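Local coordinates for protein ribonuclease H (Uncultured organism, PDB 3U3G) that probably cleaves the RNA strand of RNA/DNA hybrids, acting as a ribonuclease H of type 1, at residues Asn46-Leu57 with Thr95-Ile106. Residues are numbered along the deposited sequence; the frame is centred on the assembly and turned at random. Where two conformers were deposited one is given.
Sequences NVAEYEALIRAL and TLKEKFAKIAHI
Tyr50 reaches across from helix 45-60 and sits as a knob among Leu96, Lys99, Phe100 and Ile103. Leu96 comes down on one face of its ring in a CH-pi contact: CD2 lies 3.9 Å from the Tyr50 ring centroid, almost straight above it. CB of Lys99 and CB of Phe100 border the ring edge, while the phenol oxygen lies at the edge of the Phe100 ring, near its plane, Tyr50 OH to Phe100 CD1 being 3.8 Å, and hydrogen-bonds to Gln84. Cut back to an alanine, this position would probably leave Leu96 CD2 without its ring face, open a gap before Ile103 and deprive Gln84 of its hydroxyl partner.

One turn on, the packing is tightest. Ile54 and Ile103 meet at about a right angle, Ile54 CG1 to Ile103 CG1 at 3.5 Å, closer than usual for two carbons. With CG1 of Ile103 beside its own backbone N (chi1 -71°), CD1 reaches on to the Tyr50 carbonyl, while CG2 faces Leu57. Further along, Leu57 CD1 rests 3.9 Å from Ile106 CG2.

The other flank is looser and polar. Lys99 crosses Val47, its CE 3.9 Å from Val47 CG1, and a bend at chi4 (-58°) brings NZ to Glu51 OE2 at 2.9 Å. In this salt bridge NZ comes in from above the carboxylate plane. Exposed Lys102 merely brushes Ile54, Lys102 CE to Ile54 CG2 measuring 4.2 Å.

The two helices run nearly parallel, 10° apart with axes 10.2 Å from each other, in the mixed alpha/beta fold of ribonuclease H. Met85 of helix 79-85 packs against Tyr50, Leu53 and Ile103, and Val91 packs on Tyr50, Leu96 and Phe100; helix 45-60 in turn lies on strands 17-26 and 32-41 of the central sheet.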
# COMPACT_ATOMS: atom_id res chain seq x y z
N ASN A 46 -9.09 -4.18 6.62
CA ASN A 46 -8.96 -4.45 5.20
C ASN A 46 -9.10 -3.19 4.35
O ASN A 46 -8.41 -3.02 3.36
CB ASN A 46 -9.95 -5.51 4.75
CG ASN A 46 -9.49 -6.92 5.06
OD1 ASN A 46 -8.29 -7.17 5.25
ND2 ASN A 46 -10.42 -7.86 5.04
N VAL A 47 -10.00 -2.30 4.78
CA VAL A 47 -10.10 -1.00 4.13
C VAL A 47 -8.81 -0.20 4.28
O VAL A 47 -8.30 0.32 3.28
CB VAL A 47 -11.32 -0.20 4.59
CG1 VAL A 47 -11.21 1.27 4.15
CG2 VAL A 47 -12.59 -0.83 4.03
N ALA A 48 -8.22 -0.20 5.47
CA ALA A 48 -6.92 0.43 5.66
C ALA A 48 -5.82 -0.12 4.76
O ALA A 48 -5.05 0.65 4.21
CB ALA A 48 -6.51 0.41 7.14
N GLU A 49 -5.75 -1.44 4.59
CA GLU A 49 -4.78 -2.01 3.67
C GLU A 49 -4.97 -1.47 2.25
O GLU A 49 -4.00 -1.20 1.53
CB GLU A 49 -4.87 -3.54 3.63
CG GLU A 49 -4.32 -4.27 4.87
CD GLU A 49 -2.89 -4.81 4.68
OE1 GLU A 49 -2.12 -4.29 3.84
OE2 GLU A 49 -2.52 -5.75 5.42
N TYR A 50 -6.22 -1.39 1.82
CA TYR A 50 -6.51 -0.89 0.47
C TYR A 50 -6.21 0.61 0.37
O TYR A 50 -5.63 1.05 -0.63
CB TYR A 50 -7.97 -1.14 0.10
CG TYR A 50 -8.26 -2.49 -0.52
CD1 TYR A 50 -7.74 -3.66 0.02
CD2 TYR A 50 -9.12 -2.61 -1.60
CE1 TYR A 50 -8.03 -4.90 -0.55
CE2 TYR A 50 -9.46 -3.84 -2.11
CZ TYR A 50 -8.89 -4.98 -1.60
OH TYR A 50 -9.17 -6.21 -2.19
N GLU A 51 -6.50 1.36 1.42
CA GLU A 51 -6.18 2.78 1.43
C GLU A 51 -4.67 3.00 1.36
O GLU A 51 -4.21 3.98 0.78
CB GLU A 51 -6.76 3.48 2.66
CG GLU A 51 -8.27 3.63 2.70
CD GLU A 51 -8.81 4.73 1.79
OE1 GLU A 51 -8.09 5.19 0.86
OE2 GLU A 51 -10.00 5.09 1.98
N ALA A 52 -3.88 2.12 1.97
CA ALA A 52 -2.44 2.27 1.90
C ALA A 52 -1.92 2.08 0.48
O ALA A 52 -1.04 2.82 0.03
CB ALA A 52 -1.76 1.28 2.85
N LEU A 53 -2.52 1.14 -0.26
CA LEU A 53 -2.19 1.01 -1.68
C LEU A 53 -2.58 2.27 -2.48
O LEU A 53 -1.82 2.71 -3.35
CB LEU A 53 -2.88 -0.22 -2.29
CG LEU A 53 -2.40 -1.59 -1.85
CD1 LEU A 53 -3.43 -2.65 -2.23
CD2 LEU A 53 -1.06 -1.88 -2.51
N ILE A 54 -3.78 2.79 -2.24
CA ILE A 54 -4.21 4.01 -2.91
C ILE A 54 -3.23 5.17 -2.64
O ILE A 54 -2.82 5.87 -3.55
CB ILE A 54 -5.64 4.37 -2.52
CG1 ILE A 54 -6.59 3.30 -3.07
CG2 ILE A 54 -6.02 5.75 -3.03
CD1 ILE A 54 -8.00 3.40 -2.55
N ARG A 55 -2.77 5.27 -1.40
CA ARG A 55 -1.80 6.28 -1.02
C ARG A 55 -0.45 6.05 -1.68
O ARG A 55 0.15 6.99 -2.20
CB ARG A 55 -1.65 6.36 0.49
CG ARG A 55 -0.47 7.20 0.98
CD ARG A 55 -0.55 8.69 0.59
NE ARG A 55 0.56 9.47 1.17
CZ ARG A 55 0.54 10.00 2.38
NH1 ARG A 55 1.64 10.58 2.87
NH2 ARG A 55 -0.57 9.97 3.10
N ALA A 56 -0.01 4.79 -1.76
CA ALA A 56 1.24 4.52 -2.49
C ALA A 56 1.16 4.93 -3.96
O ALA A 56 2.10 5.51 -4.50
CB ALA A 56 1.64 3.05 -2.36
N LEU A 57 0.02 4.64 -4.60
CA LEU A 57 -0.19 5.06 -5.98
C LEU A 57 -0.21 6.58 -6.17
O LEU A 57 0.28 7.08 -7.19
CB LEU A 57 -1.46 4.42 -6.55
CG LEU A 57 -1.33 2.90 -6.67
CD1 LEU A 57 -2.72 2.32 -6.92
CD2 LEU A 57 -0.40 2.51 -7.83
N THR A 95 -17.45 -4.37 1.15
CA THR A 95 -16.89 -3.06 1.50
C THR A 95 -15.58 -2.75 0.77
O THR A 95 -15.05 -1.65 0.88
CB THR A 95 -16.68 -2.90 3.03
OG1 THR A 95 -15.87 -3.97 3.53
CG2 THR A 95 -18.02 -2.91 3.76
N LEU A 96 -15.06 -3.73 0.02
CA LEU A 96 -13.79 -3.56 -0.68
C LEU A 96 -13.95 -3.36 -2.19
O LEU A 96 -12.97 -3.09 -2.89
CB LEU A 96 -12.88 -4.75 -0.40
CG LEU A 96 -12.37 -4.91 1.03
CD1 LEU A 96 -11.53 -6.18 1.15
CD2 LEU A 96 -11.57 -3.69 1.45
N LYS A 97 -15.13 -3.64 -2.71
CA LYS A 97 -15.31 -3.77 -4.16
C LYS A 97 -15.15 -2.45 -4.91
O LYS A 97 -14.46 -2.39 -5.94
CB LYS A 97 -16.67 -4.44 -4.48
CG LYS A 97 -16.68 -5.93 -4.13
CD LYS A 97 -17.65 -6.72 -5.00
CE LYS A 97 -17.77 -8.15 -4.50
NZ LYS A 97 -18.95 -8.85 -5.08
N GLU A 98 -15.57 -1.36 -4.29
CA GLU A 98 -15.40 -0.07 -4.94
C GLU A 98 -13.94 0.38 -4.94
O GLU A 98 -13.41 0.75 -6.00
CB GLU A 98 -16.37 0.98 -4.39
CG GLU A 98 -17.67 1.04 -5.19
CD GLU A 98 -18.80 1.75 -4.47
OE1 GLU A 98 -19.96 1.31 -4.62
OE2 GLU A 98 -18.55 2.86 -3.95
N LYS A 99 -13.24 0.19 -3.83
CA LYS A 99 -11.83 0.53 -3.78
C LYS A 99 -10.99 -0.38 -4.67
O LYS A 99 -10.02 0.05 -5.30
CB LYS A 99 -11.32 0.53 -2.34
CG LYS A 99 -11.78 1.75 -1.55
CD LYS A 99 -11.64 1.55 -0.04
CE LYS A 99 -12.52 2.53 0.74
NZ LYS A 99 -12.21 3.94 0.43
N PHE A 100 -11.40 -1.64 -4.80
CA PHE A 100 -10.69 -2.55 -5.67
C PHE A 100 -10.71 -2.05 -7.12
O PHE A 100 -9.69 -2.03 -7.81
CB PHE A 100 -11.31 -3.95 -5.61
CG PHE A 100 -10.58 -4.96 -6.42
CD1 PHE A 100 -9.42 -5.55 -5.92
CD2 PHE A 100 -10.86 -5.13 -7.76
CE1 PHE A 100 -8.66 -6.40 -6.70
CE2 PHE A 100 -10.10 -5.98 -8.55
CZ PHE A 100 -8.99 -6.60 -8.02
N ALA A 101 -11.90 -1.67 -7.58
CA ALA A 101 -12.05 -1.15 -8.95
C ALA A 101 -11.27 0.15 -9.16
O ALA A 101 -10.62 0.35 -10.19
CB ALA A 101 -13.53 -0.93 -9.26
N LYS A 102 -11.27 0.98 -8.13
CA LYS A 102 -10.56 2.25 -8.19
C LYS A 102 -9.04 2.03 -8.31
O LYS A 102 -8.41 2.57 -9.21
CB LYS A 102 -10.87 3.05 -6.93
CG LYS A 102 -10.05 4.32 -6.76
CD LYS A 102 -10.53 5.13 -5.57
CE LYS A 102 -9.55 6.26 -5.25
NZ LYS A 102 -10.04 7.11 -4.12
N ILE A 103 -8.51 1.12 -7.49
CA ILE A 103 -7.10 0.77 -7.55
C ILE A 103 -6.73 0.18 -8.91
O ILE A 103 -5.72 0.55 -9.50
CB ILE A 103 -6.73 -0.24 -6.45
CG1 ILE A 103 -6.76 0.44 -5.08
CG2 ILE A 103 -5.37 -0.88 -6.72
CD1 ILE A 103 -6.84 -0.50 -3.90
N ALA A 104 -7.56 -0.72 -9.40
CA ALA A 104 -7.26 -1.36 -10.68
C ALA A 104 -7.18 -0.32 -11.80
O ALA A 104 -6.29 -0.37 -12.64
CB ALA A 104 -8.31 -2.41 -11.00
N HIS A 105 -8.07 0.67 -11.77
CA HIS A 105 -8.05 1.67 -12.81
C HIS A 105 -6.84 2.61 -12.67
O HIS A 105 -6.16 2.93 -13.65
CB HIS A 105 -9.36 2.46 -12.79
CG HIS A 105 -9.47 3.46 -13.90
ND1 HIS A 105 -9.96 3.14 -15.15
CD2 HIS A 105 -8.97 4.71 -14.01
CE1 HIS A 105 -9.84 4.19 -15.95
NE2 HIS A 105 -9.16 5.12 -15.30
N ILE A 106 -6.55 3.03 -11.45
CA ILE A 106 -5.39 3.88 -11.22
C ILE A 106 -4.11 3.18 -11.64
O ILE A 106 -3.24 3.80 -12.25
CB ILE A 106 -5.31 4.27 -9.74
CG1 ILE A 106 -6.47 5.20 -9.37
CG2 ILE A 106 -3.98 4.98 -9.45
CD1 ILE A 106 -6.63 5.40 -7.87